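Local coordinates for protein N2152 (Neocallimastix frontalis, PDB 5U22) that probably hydrolyses glycosidic bonds in rare arabinosyl substrates, as a polyspecific family 39 glycoside hydrolase from an anaerobic rumen fungus, at residues T37-G42 with R267-K272; G314-V319 with D330-V335; V371-I376 with Y416-T421. One frame throughout, in Å; residues are numbered along the deposited sequence.

Contact 1 of 3, residues T37-G42 with R267-K272; sequences THCASG and RFERYK
The type I beta turn from H38 to S41, closed by S41 N to H38 O, lies against the last turn of helix 258-270, where C39 and A40 meet F268 and E269. C39 SG touches both helix residues, 3.9 Å from F268 CB and 3.6 Å from E269 OE2. Its chi1 of 67° sets the sulfur between the backbone N and the carbonyl carbon, facing the helix. A40 CB approaches the F268 ring obliquely and touches F268 CD2 at 3.8 Å. The turn leads from strand 31-35 of the sandwich into the barrel, where C39 and G42 bond by backbone to G276 and I278. The contact probably lies near the seam of the two domains. E269 bends at chi2 (-75°), which brings its carboxylate to the turn. There two waters do the bridging. One donates to E269 OE1 at 2.7 Å and accepts from both N and OG1 of T37. The other donates to E269 OE2 at 2.7 Å and accepts from H38 N at 2.8 Å. OE2 also hydrogen-bonds to Y309 OH, so both carboxylate oxygens of this buried glutamate are satisfied. Beyond E269 the helix ends in a Schellman motif with K272, at positive phi, as C-prime. Elsewhere on the turn, H38 NE2 bonds to M312 O.

Contact 2 of 3, residues G314-V319 with D330-V335; sequences GDMVSV and DGAASV
D315 and V335 pair through two backbone hydrogen bonds at one end of an antiparallel beta hairpin, built from strands 315-320 and 330-336 of the sandwich sheet. V335 N gives the shorter bond, 2.8 Å to D315 O. V317 N then bonds to A333 O at 2.9 Å. Between these bonds the chains come close at the non-hydrogen-bonded pair M316 and S334. G314 CA sits just outside, 3.4 Å from V335 O, where a side chain would collide with that oxygen; its backbone angles also call for glycine.

This end is tightly packed. On one face V317 CG2 meets A333 CB at 3.7 Å. V317 CG1 meets V335 CG2, the two valines crossing at about a right angle. On the other face M316 bends at chi2 (-58°) and chi3 (-62°). The bends fold its thioether back over the neighbouring strand, with M316 SD against S334 CB and M316 CE 3.8 Å from A332 CB. E269 of helix 258-270 packs on the same methionine.

At V317 and A333 the pairing loosens. The strands are strongly twisted against each other, with 131° between their directions. A water takes the place of the return bond: it lies within bonding distance of V317 O and accepts from A333 N, 2.9 Å away. V319 still reaches across, V319 CG2 touching A333 CB at 3.8 Å. D330 OD1 accepts the amide of G331 from the anti side. The D330 carboxylate also forms salt bridges to R270 and R267. Thus direct amide bonds and close apolar contacts fix one end of the hairpin, while water replaces a strand bond at V317 and A333, and the buried aspartate charge is probably balanced by the two arginines.

Contact 3 of 3, residues V371-I376 with Y416-T421; sequences VKVEKI and YRIYIT
E374 OE2 is gripped by R417 and by a water. R417 NH2 forms a salt bridge to E374 OE2 at 2.9 Å, almost straight at 169°, on the syn side of the carboxylate. The oxygen lies at the edge of the guanidinium, in its plane. R417 NE adds a weak bond to E374 OE2 at 3.5 Å. A water lies 2.6 Å from E374 OE2, accepts from R417 NE and also lies close to K372 O. The two side chains run alongside each other, but their flat groups are turned 51° apart. R417 extends from the backbone with CG opposite N, then bends at chi3 (69°), laying the guanidinium beside the carboxylate. Y419 CD1 sits over one face of the R417 guanidinium, 3.6 Å above the plane, and W308 makes a cation-pi contact with R417.

A lysine in place of R417 has no flat guanidinium, and E374 OE2 would probably lose its in-plane partner while Y419 loses the group it covers.

Under this pair run antiparallel strands 368-376 and 415-422 of the beta sandwich. K372 and Y419 form one hydrogen-bonded pair, E374 and R417 the next. The face with V371, V373 and I418 is mostly aliphatic, ending at K375 and Y416. V371 CG1 meets I418 CG2 at 3.8 Å, while V373 lies side by side with I418. Farther along, K375 CB touches the Y416 ring obliquely, 3.7 Å from Y416 CD1. K375 NZ forms a salt bridge to D377, and Y416 OH bonds to N411. One face thus holds a charged pair covered by an aromatic ring, the other mainly aliphatic contacts and the aromatic Y416.

In the fold
All three contacts are largely buried, but their centres lie progressively farther from the chain's centre: about 6, 16 and 23 Å for contacts 1, 2 and 3. Contact 1 joins a loop to a helix and has no clear direct hydrogen bond between its segments. Contacts 2 and 3 are antiparallel pairings within the same sandwich sheet; contact 3 is more regular and has more partly exposed residues. Contacts 1 and 2 touch, chiefly through R270, which meets both D330 and V319 O. Contact 3 touches neither; its nearest atoms are about 7 Å from contact 2. Waters link segments in every contact, but a direct salt bridge between segments occurs in contact 3 alone.

Contact 1 of 3, residues T37-G42 with R267-K272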
ATOM      1  N   THR A  37     -11.268   1.420  -2.569  1.00 16.01           N
ATOM      2  CA  THR A  37     -10.651   2.204  -1.509  1.00 15.17           C
ATOM      3  C   THR A  37      -9.226   2.634  -1.826  1.00 15.24           C
ATOM      4  O   THR A  37      -8.649   3.409  -1.054  1.00 16.31           O
ATOM      5  CB  THR A  37     -10.643   1.418  -0.192  1.00 15.92           C
ATOM      6  OG1 THR A  37      -9.734   0.315  -0.308  1.00 18.42           O
ATOM      7  CG2 THR A  37     -12.038   0.886   0.124  1.00 18.53           C
ATOM      8  N   HIS A  38      -8.652   2.169  -2.935  1.00 14.92           N
ATOM      9  CA  HIS A  38      -7.268   2.473  -3.307  1.00 16.22           C
ATOM     10  C   HIS A  38      -6.327   2.145  -2.156  1.00 16.22           C
ATOM     11  O   HIS A  38      -5.451   2.930  -1.784  1.00 16.69           O
ATOM     12  CB  HIS A  38      -7.137   3.929  -3.754  1.00 16.01           C
ATOM     13  CG  HIS A  38      -8.331   4.404  -4.513  1.00 13.52           C
ATOM     14  ND1 HIS A  38      -9.270   5.252  -3.966  1.00 17.69           N
ATOM     15  CD2 HIS A  38      -8.788   4.077  -5.744  1.00 18.01           C
ATOM     16  CE1 HIS A  38     -10.236   5.459  -4.848  1.00 24.76           C
ATOM     17  NE2 HIS A  38      -9.968   4.756  -5.934  1.00 16.86           N
ATOM     18  N   CYS A  39      -6.520   0.951  -1.594  1.00 17.25           N
ATOM     19  CA  CYS A  39      -5.875   0.619  -0.328  1.00 16.51           C
ATOM     20  C   CYS A  39      -4.358   0.697  -0.419  1.00 19.47           C
ATOM     21  O   CYS A  39      -3.709   1.070   0.559  1.00 16.45           O
ATOM     22  CB  CYS A  39      -6.315  -0.770   0.147  1.00 11.79           C
ATOM     23  SG  CYS A  39      -5.781  -2.183  -0.870  1.00 17.97           S
ATOM     24  N   ALA A  40      -3.776   0.390  -1.578  1.00 14.15           N
ATOM     25  CA  ALA A  40      -2.326   0.361  -1.711  1.00 15.97           C
ATOM     26  C   ALA A  40      -1.733   1.708  -2.123  1.00 17.94           C
ATOM     27  O   ALA A  40      -0.538   1.771  -2.425  1.00 14.84           O
ATOM     28  CB  ALA A  40      -1.909  -0.728  -2.713  1.00 16.86           C
ATOM     29  N   SER A  41      -2.527   2.786  -2.110  1.00 14.28           N
ATOM     30  CA  SER A  41      -2.072   4.099  -2.577  1.00 14.17           C
ATOM     31  C   SER A  41      -1.478   4.872  -1.404  1.00 17.20           C
ATOM     32  O   SER A  41      -2.144   5.684  -0.752  1.00 16.60           O
ATOM     33  CB  SER A  41      -3.213   4.886  -3.212  1.00 17.31           C
ATOM     34  OG  SER A  41      -3.793   4.203  -4.305  1.00 24.22           O
ATOM     35  N   GLY A  42      -0.195   4.624  -1.145  1.00 15.42           N
ATOM     36  CA  GLY A  42       0.511   5.335  -0.086  1.00 14.63           C
ATOM     37  C   GLY A  42       1.977   4.955  -0.106  1.00 13.96           C
ATOM     38  O   GLY A  42       2.381   4.026  -0.807  1.00 12.19           O
ATOM     39  N   ARG A 267      -3.136  -8.113  -5.275  1.00 16.18           N
ATOM     40  CA  ARG A 267      -3.251  -9.057  -4.166  1.00 14.01           C
ATOM     41  C   ARG A 267      -3.755  -8.377  -2.901  1.00 16.50           C
ATOM     42  O   ARG A 267      -4.590  -8.944  -2.191  1.00 14.99           O
ATOM     43  CB  ARG A 267      -1.905  -9.763  -3.948  1.00 10.89           C
ATOM     44  CG  ARG A 267      -1.556 -10.681  -5.119  1.00 16.32           C
ATOM     45  CD  ARG A 267      -0.085 -11.071  -5.193  1.00 15.16           C
ATOM     46  NE  ARG A 267       0.256 -11.513  -6.546  1.00 16.53           N
ATOM     47  CZ  ARG A 267       1.417 -12.058  -6.896  1.00 17.96           C
ATOM     48  NH1 ARG A 267       2.367 -12.250  -5.982  1.00 14.33           N
ATOM     49  NH2 ARG A 267       1.629 -12.410  -8.163  1.00 16.16           N
ATOM     50  N   PHE A 268      -3.298  -7.151  -2.618  1.00 15.93           N
ATOM     51  CA  PHE A 268      -3.870  -6.392  -1.504  1.00 15.67           C
ATOM     52  C   PHE A 268      -5.374  -6.229  -1.665  1.00 16.39           C
ATOM     53  O   PHE A 268      -6.134  -6.384  -0.699  1.00 17.38           O
ATOM     54  CB  PHE A 268      -3.215  -5.010  -1.388  1.00 14.25           C
ATOM     55  CG  PHE A 268      -1.781  -5.032  -0.918  1.00 16.87           C
ATOM     56  CD1 PHE A 268      -1.101  -6.226  -0.737  1.00 16.51           C
ATOM     57  CD2 PHE A 268      -1.117  -3.841  -0.660  1.00 16.05           C
ATOM     58  CE1 PHE A 268       0.226  -6.238  -0.320  1.00 16.23           C
ATOM     59  CE2 PHE A 268       0.200  -3.844  -0.223  1.00 19.76           C
ATOM     60  CZ  PHE A 268       0.879  -5.054  -0.059  1.00 15.26           C
ATOM     61  N   GLU A 269      -5.828  -5.893  -2.876  1.00 13.95           N
ATOM     62  CA  GLU A 269      -7.263  -5.753  -3.090  1.00 13.66           C
ATOM     63  C   GLU A 269      -7.967  -7.096  -2.949  1.00 14.46           C
ATOM     64  O   GLU A 269      -9.059  -7.173  -2.378  1.00 16.04           O
ATOM     65  CB  GLU A 269      -7.540  -5.146  -4.462  1.00 14.33           C
ATOM     66  CG  GLU A 269      -7.077  -3.690  -4.619  1.00 12.38           C
ATOM     67  CD  GLU A 269      -7.985  -2.681  -3.913  1.00 15.97           C
ATOM     68  OE1 GLU A 269      -9.071  -3.074  -3.406  1.00 18.58           O
ATOM     69  OE2 GLU A 269      -7.596  -1.495  -3.870  1.00 19.46           O
ATOM     70  N   ARG A 270      -7.347  -8.168  -3.442  1.00 14.16           N
ATOM     71  CA  ARG A 270      -7.971  -9.488  -3.369  1.00 14.63           C
ATOM     72  C   ARG A 270      -8.235  -9.903  -1.926  1.00 14.02           C
ATOM     73  O   ARG A 270      -9.253 -10.538  -1.629  1.00 15.97           O
ATOM     74  CB  ARG A 270      -7.082 -10.515  -4.070  1.00 10.60           C
ATOM     75  CG  ARG A 270      -7.594 -11.946  -4.040  1.00 13.80           C
ATOM     76  CD  ARG A 270      -6.806 -12.821  -5.039  1.00 18.98           C
ATOM     77  NE  ARG A 270      -6.803 -12.243  -6.390  1.00 13.67           N
ATOM     78  CZ  ARG A 270      -5.700 -11.885  -7.051  1.00 13.62           C
ATOM     79  NH1 ARG A 270      -4.491 -12.064  -6.516  1.00 13.67           N
ATOM     80  NH2 ARG A 270      -5.799 -11.351  -8.256  1.00 13.91           N
ATOM     81  N   TYR A 271      -7.339  -9.544  -1.014  1.00 14.37           N
ATOM     82  CA  TYR A 271      -7.457  -9.946   0.382  1.00 15.10           C
ATOM     83  C   TYR A 271      -7.979  -8.824   1.270  1.00 19.80           C
ATOM     84  O   TYR A 271      -7.947  -8.947   2.501  1.00 16.83           O
ATOM     85  CB  TYR A 271      -6.112 -10.484   0.882  1.00 18.15           C
ATOM     86  CG  TYR A 271      -5.828 -11.848   0.287  1.00 18.54           C
ATOM     87  CD1 TYR A 271      -6.332 -12.994   0.883  1.00 16.83           C
ATOM     88  CD2 TYR A 271      -5.112 -11.982  -0.900  1.00 15.73           C
ATOM     89  CE1 TYR A 271      -6.097 -14.251   0.335  1.00 16.35           C
ATOM     90  CE2 TYR A 271      -4.882 -13.228  -1.458  1.00 17.24           C
ATOM     91  CZ  TYR A 271      -5.374 -14.356  -0.835  1.00 21.07           C
ATOM     92  OH  TYR A 271      -5.150 -15.591  -1.389  1.00 19.25           O
ATOM     93  N   LYS A 272      -8.481  -7.747   0.673  1.00 15.14           N
ATOM     94  CA  LYS A 272      -9.152  -6.674   1.409  1.00 16.17           C
ATOM     95  C   LYS A 272      -8.226  -6.046   2.446  1.00 17.20           C
ATOM     96  O   LYS A 272      -8.634  -5.713   3.563  1.00 17.38           O
ATOM     97  CB  LYS A 272     -10.448  -7.172   2.041  1.00 18.37           C
ATOM     98  CG  LYS A 272     -11.434  -7.705   0.993  1.00 20.92           C
ATOM     99  CD  LYS A 272     -12.773  -8.100   1.601  1.00 19.45           C
ATOM    100  CE  LYS A 272     -13.126  -9.532   1.252  1.00 34.20           C
TER
HETATM  101  O   HOH W   1     -10.697  -1.297  -2.208  1.00 21.05           O
HETATM  102  O   HOH W   2      -9.373   0.286  -4.833  1.00 17.80           O

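Contact 2 of 3, residues G314-V319 with D330-V335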
ATOM      1  N   GLY A 314     -16.448   2.894  -7.924  1.00 17.25           N
ATOM      2  CA  GLY A 314     -17.372   1.765  -7.929  1.00 14.17           C
ATOM      3  C   GLY A 314     -16.902   0.613  -7.060  1.00 16.26           C
ATOM      4  O   GLY A 314     -16.445   0.831  -5.933  1.00 17.69           O
ATOM      5  N   ASP A 315     -17.009  -0.612  -7.563  1.00 14.77           N
ATOM      6  CA  ASP A 315     -16.643  -1.807  -6.814  1.00 17.23           C
ATOM      7  C   ASP A 315     -15.398  -2.441  -7.404  1.00 16.88           C
ATOM      8  O   ASP A 315     -15.254  -2.511  -8.624  1.00 17.16           O
ATOM      9  CB  ASP A 315     -17.756  -2.854  -6.846  1.00 15.26           C
ATOM     10  CG  ASP A 315     -18.976  -2.426  -6.102  1.00 20.77           C
ATOM     11  OD1 ASP A 315     -18.828  -1.736  -5.072  1.00 21.71           O
ATOM     12  OD2 ASP A 315     -20.079  -2.799  -6.540  1.00 29.74           O
ATOM     13  N   MET A 316     -14.523  -2.943  -6.538  1.00 13.47           N
ATOM     14  CA  MET A 316     -13.460  -3.826  -6.995  1.00 13.15           C
ATOM     15  C   MET A 316     -14.041  -5.215  -7.222  1.00 15.39           C
ATOM     16  O   MET A 316     -14.888  -5.675  -6.453  1.00 16.34           O
ATOM     17  CB  MET A 316     -12.321  -3.883  -5.967  1.00 15.16           C
ATOM     18  CG  MET A 316     -11.822  -2.523  -5.518  1.00 15.99           C
ATOM     19  SD  MET A 316     -11.239  -1.509  -6.901  1.00 15.71           S
ATOM     20  CE  MET A 316      -9.884  -2.546  -7.499  1.00 13.98           C
ATOM     21  N   VAL A 317     -13.607  -5.873  -8.299  1.00 15.23           N
ATOM     22  CA  VAL A 317     -14.124  -7.186  -8.658  1.00 12.70           C
ATOM     23  C   VAL A 317     -12.968  -8.161  -8.821  1.00 15.25           C
ATOM     24  O   VAL A 317     -11.807  -7.774  -8.983  1.00 13.80           O
ATOM     25  CB  VAL A 317     -14.975  -7.150  -9.941  1.00 13.07           C
ATOM     26  CG1 VAL A 317     -16.206  -6.295  -9.725  1.00 15.93           C
ATOM     27  CG2 VAL A 317     -14.167  -6.597 -11.113  1.00 15.11           C
ATOM     28  N   SER A 318     -13.312  -9.447  -8.815  1.00 17.57           N
ATOM     29  CA  SER A 318     -12.302 -10.494  -8.748  1.00 16.43           C
ATOM     30  C   SER A 318     -11.512 -10.604 -10.043  1.00 15.33           C
ATOM     31  O   SER A 318     -12.060 -10.540 -11.149  1.00 18.60           O
ATOM     32  CB  SER A 318     -12.951 -11.833  -8.416  1.00 17.75           C
ATOM     33  OG  SER A 318     -13.408 -11.832  -7.066  1.00 21.31           O
ATOM     34  N   VAL A 319     -10.206 -10.762  -9.889  1.00 16.39           N
ATOM     35  CA  VAL A 319      -9.284 -11.007 -10.987  1.00 15.45           C
ATOM     36  C   VAL A 319      -8.636 -12.352 -10.723  1.00 18.12           C
ATOM     37  O   VAL A 319      -8.101 -12.576  -9.629  1.00 15.08           O
ATOM     38  CB  VAL A 319      -8.203  -9.911 -11.084  1.00 16.04           C
ATOM     39  CG1 VAL A 319      -7.159 -10.292 -12.138  1.00 14.68           C
ATOM     40  CG2 VAL A 319      -8.833  -8.549 -11.406  1.00 15.57           C
ATOM     41  N   ASP A 330      -0.312  -9.840 -12.297  1.00 12.31           N
ATOM     42  CA  ASP A 330      -1.534  -9.816 -11.502  1.00 12.81           C
ATOM     43  C   ASP A 330      -2.117  -8.415 -11.634  1.00 16.65           C
ATOM     44  O   ASP A 330      -1.510  -7.538 -12.251  1.00 13.83           O
ATOM     45  CB  ASP A 330      -1.222 -10.182 -10.049  1.00 14.94           C
ATOM     46  CG  ASP A 330      -2.420 -10.714  -9.295  1.00 21.25           C
ATOM     47  OD1 ASP A 330      -3.576 -10.515  -9.729  1.00 17.91           O
ATOM     48  OD2 ASP A 330      -2.189 -11.340  -8.244  1.00 14.77           O
ATOM     49  N   GLY A 331      -3.277  -8.185 -11.031  1.00 11.50           N
ATOM     50  CA  GLY A 331      -3.847  -6.851 -11.132  1.00 13.87           C
ATOM     51  C   GLY A 331      -5.192  -6.740 -10.450  1.00 14.18           C
ATOM     52  O   GLY A 331      -5.632  -7.643  -9.737  1.00 14.73           O
ATOM     53  N   ALA A 332      -5.846  -5.603 -10.686  1.00 12.06           N
ATOM     54  CA  ALA A 332      -7.091  -5.286 -10.008  1.00 11.35           C
ATOM     55  C   ALA A 332      -8.063  -4.658 -10.992  1.00 15.52           C
ATOM     56  O   ALA A 332      -7.661  -4.003 -11.958  1.00 16.47           O
ATOM     57  CB  ALA A 332      -6.864  -4.329  -8.827  1.00 13.11           C
ATOM     58  N   ALA A 333      -9.350  -4.841 -10.720  1.00 15.21           N
ATOM     59  CA  ALA A 333     -10.374  -4.386 -11.645  1.00 15.04           C
ATOM     60  C   ALA A 333     -11.498  -3.721 -10.876  1.00 15.64           C
ATOM     61  O   ALA A 333     -11.829  -4.143  -9.764  1.00 14.28           O
ATOM     62  CB  ALA A 333     -10.933  -5.542 -12.472  1.00 13.18           C
ATOM     63  N   SER A 334     -12.088  -2.687 -11.480  1.00 14.76           N
ATOM     64  CA  SER A 334     -13.213  -1.990 -10.873  1.00 14.19           C
ATOM     65  C   SER A 334     -14.355  -1.880 -11.877  1.00 15.11           C
ATOM     66  O   SER A 334     -14.143  -1.839 -13.094  1.00 15.60           O
ATOM     67  CB  SER A 334     -12.802  -0.597 -10.374  1.00 15.81           C
ATOM     68  OG  SER A 334     -12.433   0.229 -11.463  1.00 17.97           O
ATOM     69  N   VAL A 335     -15.579  -1.864 -11.355  1.00 13.46           N
ATOM     70  CA  VAL A 335     -16.778  -1.656 -12.161  1.00 14.33           C
ATOM     71  C   VAL A 335     -17.580  -0.544 -11.513  1.00 13.98           C
ATOM     72  O   VAL A 335     -17.817  -0.579 -10.302  1.00 15.81           O
ATOM     73  CB  VAL A 335     -17.641  -2.925 -12.276  1.00 13.77           C
ATOM     74  CG1 VAL A 335     -18.911  -2.615 -13.072  1.00 16.38           C
ATOM     75  CG2 VAL A 335     -16.867  -4.061 -12.907  1.00 17.48           C
TER
HETATM   76  O   HOH W   3      -9.644  -6.204  -8.163  1.00 14.93           O

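Contact 3 of 3, residues V371-I376 with Y416-T421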
ATOM      1  N   VAL A 371     -13.357  -0.408 -26.101  1.00 17.30           N
ATOM      2  CA  VAL A 371     -12.202  -0.888 -25.342  1.00 13.58           C
ATOM      3  C   VAL A 371     -10.984  -0.053 -25.710  1.00 19.60           C
ATOM      4  O   VAL A 371     -10.563  -0.037 -26.871  1.00 19.63           O
ATOM      5  CB  VAL A 371     -11.937  -2.379 -25.597  1.00 16.59           C
ATOM      6  CG1 VAL A 371     -10.709  -2.846 -24.823  1.00 17.04           C
ATOM      7  CG2 VAL A 371     -13.172  -3.187 -25.210  1.00 22.28           C
ATOM      8  N   LYS A 372     -10.419   0.637 -24.728  1.00 15.48           N
ATOM      9  CA  LYS A 372      -9.164   1.345 -24.906  1.00 15.70           C
ATOM     10  C   LYS A 372      -8.097   0.644 -24.080  1.00 17.49           C
ATOM     11  O   LYS A 372      -8.275   0.444 -22.874  1.00 17.75           O
ATOM     12  CB  LYS A 372      -9.296   2.807 -24.490  1.00 17.84           C
ATOM     13  CG  LYS A 372      -7.995   3.593 -24.561  1.00 18.28           C
ATOM     14  CD  LYS A 372      -8.260   5.039 -24.178  1.00 21.60           C
ATOM     15  CE  LYS A 372      -7.050   5.936 -24.402  1.00 27.45           C
ATOM     16  NZ  LYS A 372      -7.341   7.340 -23.957  1.00 24.87           N
ATOM     17  N   VAL A 373      -7.008   0.257 -24.730  1.00 16.36           N
ATOM     18  CA  VAL A 373      -5.923  -0.487 -24.096  1.00 15.00           C
ATOM     19  C   VAL A 373      -4.694   0.414 -24.087  1.00 21.59           C
ATOM     20  O   VAL A 373      -4.265   0.896 -25.142  1.00 16.20           O
ATOM     21  CB  VAL A 373      -5.654  -1.808 -24.837  1.00 17.63           C
ATOM     22  CG1 VAL A 373      -4.555  -2.595 -24.148  1.00 18.21           C
ATOM     23  CG2 VAL A 373      -6.937  -2.632 -24.915  1.00 14.80           C
ATOM     24  N   GLU A 374      -4.134   0.654 -22.903  1.00 14.88           N
ATOM     25  CA  GLU A 374      -2.993   1.549 -22.756  1.00 14.02           C
ATOM     26  C   GLU A 374      -1.857   0.861 -22.009  1.00 14.73           C
ATOM     27  O   GLU A 374      -2.062  -0.114 -21.279  1.00 15.22           O
ATOM     28  CB  GLU A 374      -3.355   2.824 -21.988  1.00 15.68           C
ATOM     29  CG  GLU A 374      -4.561   3.544 -22.490  1.00 18.29           C
ATOM     30  CD  GLU A 374      -4.932   4.690 -21.574  1.00 22.79           C
ATOM     31  OE1 GLU A 374      -4.176   5.677 -21.549  1.00 24.42           O
ATOM     32  OE2 GLU A 374      -5.950   4.587 -20.862  1.00 25.02           O
ATOM     33  N   LYS A 375      -0.652   1.411 -22.169  1.00 14.89           N
ATOM     34  CA  LYS A 375       0.504   0.963 -21.404  1.00 14.89           C
ATOM     35  C   LYS A 375       1.284   2.160 -20.887  1.00 18.69           C
ATOM     36  O   LYS A 375       1.267   3.244 -21.479  1.00 14.93           O
ATOM     37  CB  LYS A 375       1.436   0.070 -22.231  1.00 15.42           C
ATOM     38  CG  LYS A 375       2.101   0.768 -23.413  1.00 20.23           C
ATOM     39  CD  LYS A 375       3.046  -0.189 -24.122  1.00 18.97           C
ATOM     40  CE  LYS A 375       3.538   0.373 -25.460  1.00 18.74           C
ATOM     41  NZ  LYS A 375       4.333   1.612 -25.284  1.00 27.12           N
ATOM     42  N   ILE A 376       1.974   1.951 -19.773  1.00 15.37           N
ATOM     43  CA  ILE A 376       2.921   2.926 -19.252  1.00 15.59           C
ATOM     44  C   ILE A 376       4.256   2.206 -19.159  1.00 17.54           C
ATOM     45  O   ILE A 376       4.384   1.209 -18.439  1.00 15.33           O
ATOM     46  CB  ILE A 376       2.480   3.513 -17.902  1.00 16.84           C
ATOM     47  CG1 ILE A 376       3.518   4.520 -17.404  1.00 18.47           C
ATOM     48  CG2 ILE A 376       2.189   2.418 -16.842  1.00 20.33           C
ATOM     49  CD1 ILE A 376       3.511   5.797 -18.219  1.00 15.41           C
ATOM     50  N   TYR A 416      -0.208  -1.953 -17.534  1.00 18.79           N
ATOM     51  CA  TYR A 416      -1.227  -2.012 -18.577  1.00 15.57           C
ATOM     52  C   TYR A 416      -2.595  -1.666 -18.015  1.00 16.06           C
ATOM     53  O   TYR A 416      -2.885  -1.929 -16.849  1.00 15.00           O
ATOM     54  CB  TYR A 416      -1.276  -3.396 -19.220  1.00 14.17           C
ATOM     55  CG  TYR A 416       0.041  -3.775 -19.868  1.00 15.92           C
ATOM     56  CD1 TYR A 416       0.394  -3.277 -21.116  1.00 12.90           C
ATOM     57  CD2 TYR A 416       0.932  -4.619 -19.226  1.00 17.34           C
ATOM     58  CE1 TYR A 416       1.597  -3.627 -21.710  1.00 19.81           C
ATOM     59  CE2 TYR A 416       2.132  -4.954 -19.804  1.00 19.33           C
ATOM     60  CZ  TYR A 416       2.456  -4.464 -21.046  1.00 18.89           C
ATOM     61  OH  TYR A 416       3.662  -4.803 -21.613  1.00 17.65           O
ATOM     62  N   ARG A 417      -3.449  -1.077 -18.859  1.00 15.94           N
ATOM     63  CA  ARG A 417      -4.836  -0.861 -18.465  1.00 17.42           C
ATOM     64  C   ARG A 417      -5.759  -1.200 -19.623  1.00 17.90           C
ATOM     65  O   ARG A 417      -5.476  -0.857 -20.776  1.00 17.35           O
ATOM     66  CB  ARG A 417      -5.117   0.582 -18.016  1.00 14.59           C
ATOM     67  CG  ARG A 417      -6.550   0.760 -17.520  1.00 15.56           C
ATOM     68  CD  ARG A 417      -6.815   2.113 -16.852  1.00 17.88           C
ATOM     69  NE  ARG A 417      -6.789   3.243 -17.788  1.00 15.81           N
ATOM     70  CZ  ARG A 417      -7.165   4.481 -17.472  1.00 16.91           C
ATOM     71  NH1 ARG A 417      -7.611   4.766 -16.247  1.00 17.13           N
ATOM     72  NH2 ARG A 417      -7.102   5.438 -18.386  1.00 21.10           N
ATOM     73  N   ILE A 418      -6.864  -1.877 -19.311  1.00 12.01           N
ATOM     74  CA  ILE A 418      -7.978  -2.025 -20.242  1.00 17.50           C
ATOM     75  C   ILE A 418      -9.146  -1.239 -19.665  1.00 15.77           C
ATOM     76  O   ILE A 418      -9.572  -1.497 -18.533  1.00 16.68           O
ATOM     77  CB  ILE A 418      -8.336  -3.502 -20.461  1.00 13.04           C
ATOM     78  CG1 ILE A 418      -7.197  -4.186 -21.208  1.00 15.38           C
ATOM     79  CG2 ILE A 418      -9.649  -3.619 -21.242  1.00 13.76           C
ATOM     80  CD1 ILE A 418      -7.245  -5.683 -21.146  1.00 16.92           C
ATOM     81  N   TYR A 419      -9.639  -0.258 -20.422  1.00 14.01           N
ATOM     82  CA  TYR A 419     -10.692   0.647 -19.970  1.00 12.46           C
ATOM     83  C   TYR A 419     -11.888   0.475 -20.892  1.00 16.48           C
ATOM     84  O   TYR A 419     -11.776   0.719 -22.099  1.00 16.78           O
ATOM     85  CB  TYR A 419     -10.198   2.097 -19.990  1.00 14.81           C
ATOM     86  CG  TYR A 419     -10.966   3.058 -19.104  1.00 14.60           C
ATOM     87  CD1 TYR A 419     -10.609   3.236 -17.771  1.00 16.98           C
ATOM     88  CD2 TYR A 419     -12.014   3.815 -19.609  1.00 15.52           C
ATOM     89  CE1 TYR A 419     -11.296   4.127 -16.956  1.00 19.99           C
ATOM     90  CE2 TYR A 419     -12.717   4.713 -18.795  1.00 17.99           C
ATOM     91  CZ  TYR A 419     -12.349   4.861 -17.473  1.00 21.36           C
ATOM     92  OH  TYR A 419     -13.021   5.751 -16.654  1.00 17.93           O
ATOM     93  N   ILE A 420     -13.026   0.066 -20.334  1.00 13.69           N
ATOM     94  CA  ILE A 420     -14.183  -0.343 -21.124  1.00 16.36           C
ATOM     95  C   ILE A 420     -15.324   0.629 -20.866  1.00 16.69           C
ATOM     96  O   ILE A 420     -15.741   0.816 -19.717  1.00 17.32           O
ATOM     97  CB  ILE A 420     -14.619  -1.784 -20.792  1.00 16.44           C
ATOM     98  CG1 ILE A 420     -13.434  -2.744 -20.901  1.00 12.08           C
ATOM     99  CG2 ILE A 420     -15.763  -2.220 -21.683  1.00 16.79           C
ATOM    100  CD1 ILE A 420     -13.804  -4.188 -20.595  1.00 14.05           C
ATOM    101  N   THR A 421     -15.852   1.216 -21.935  1.00 17.45           N
ATOM    102  CA  THR A 421     -16.980   2.137 -21.854  1.00 16.30           C
ATOM    103  C   THR A 421     -18.039   1.715 -22.865  1.00 17.25           C
ATOM    104  O   THR A 421     -17.859   0.759 -23.625  1.00 16.31           O
ATOM    105  CB  THR A 421     -16.541   3.589 -22.104  1.00 17.37           C
ATOM    106  OG1 THR A 421     -15.791   3.666 -23.325  1.00 18.31           O
ATOM    107  CG2 THR A 421     -15.681   4.089 -20.959  1.00 17.66           C
TER
HETATM  108  O   HOH W   4      -6.804   2.106 -20.696  1.00 24.90           O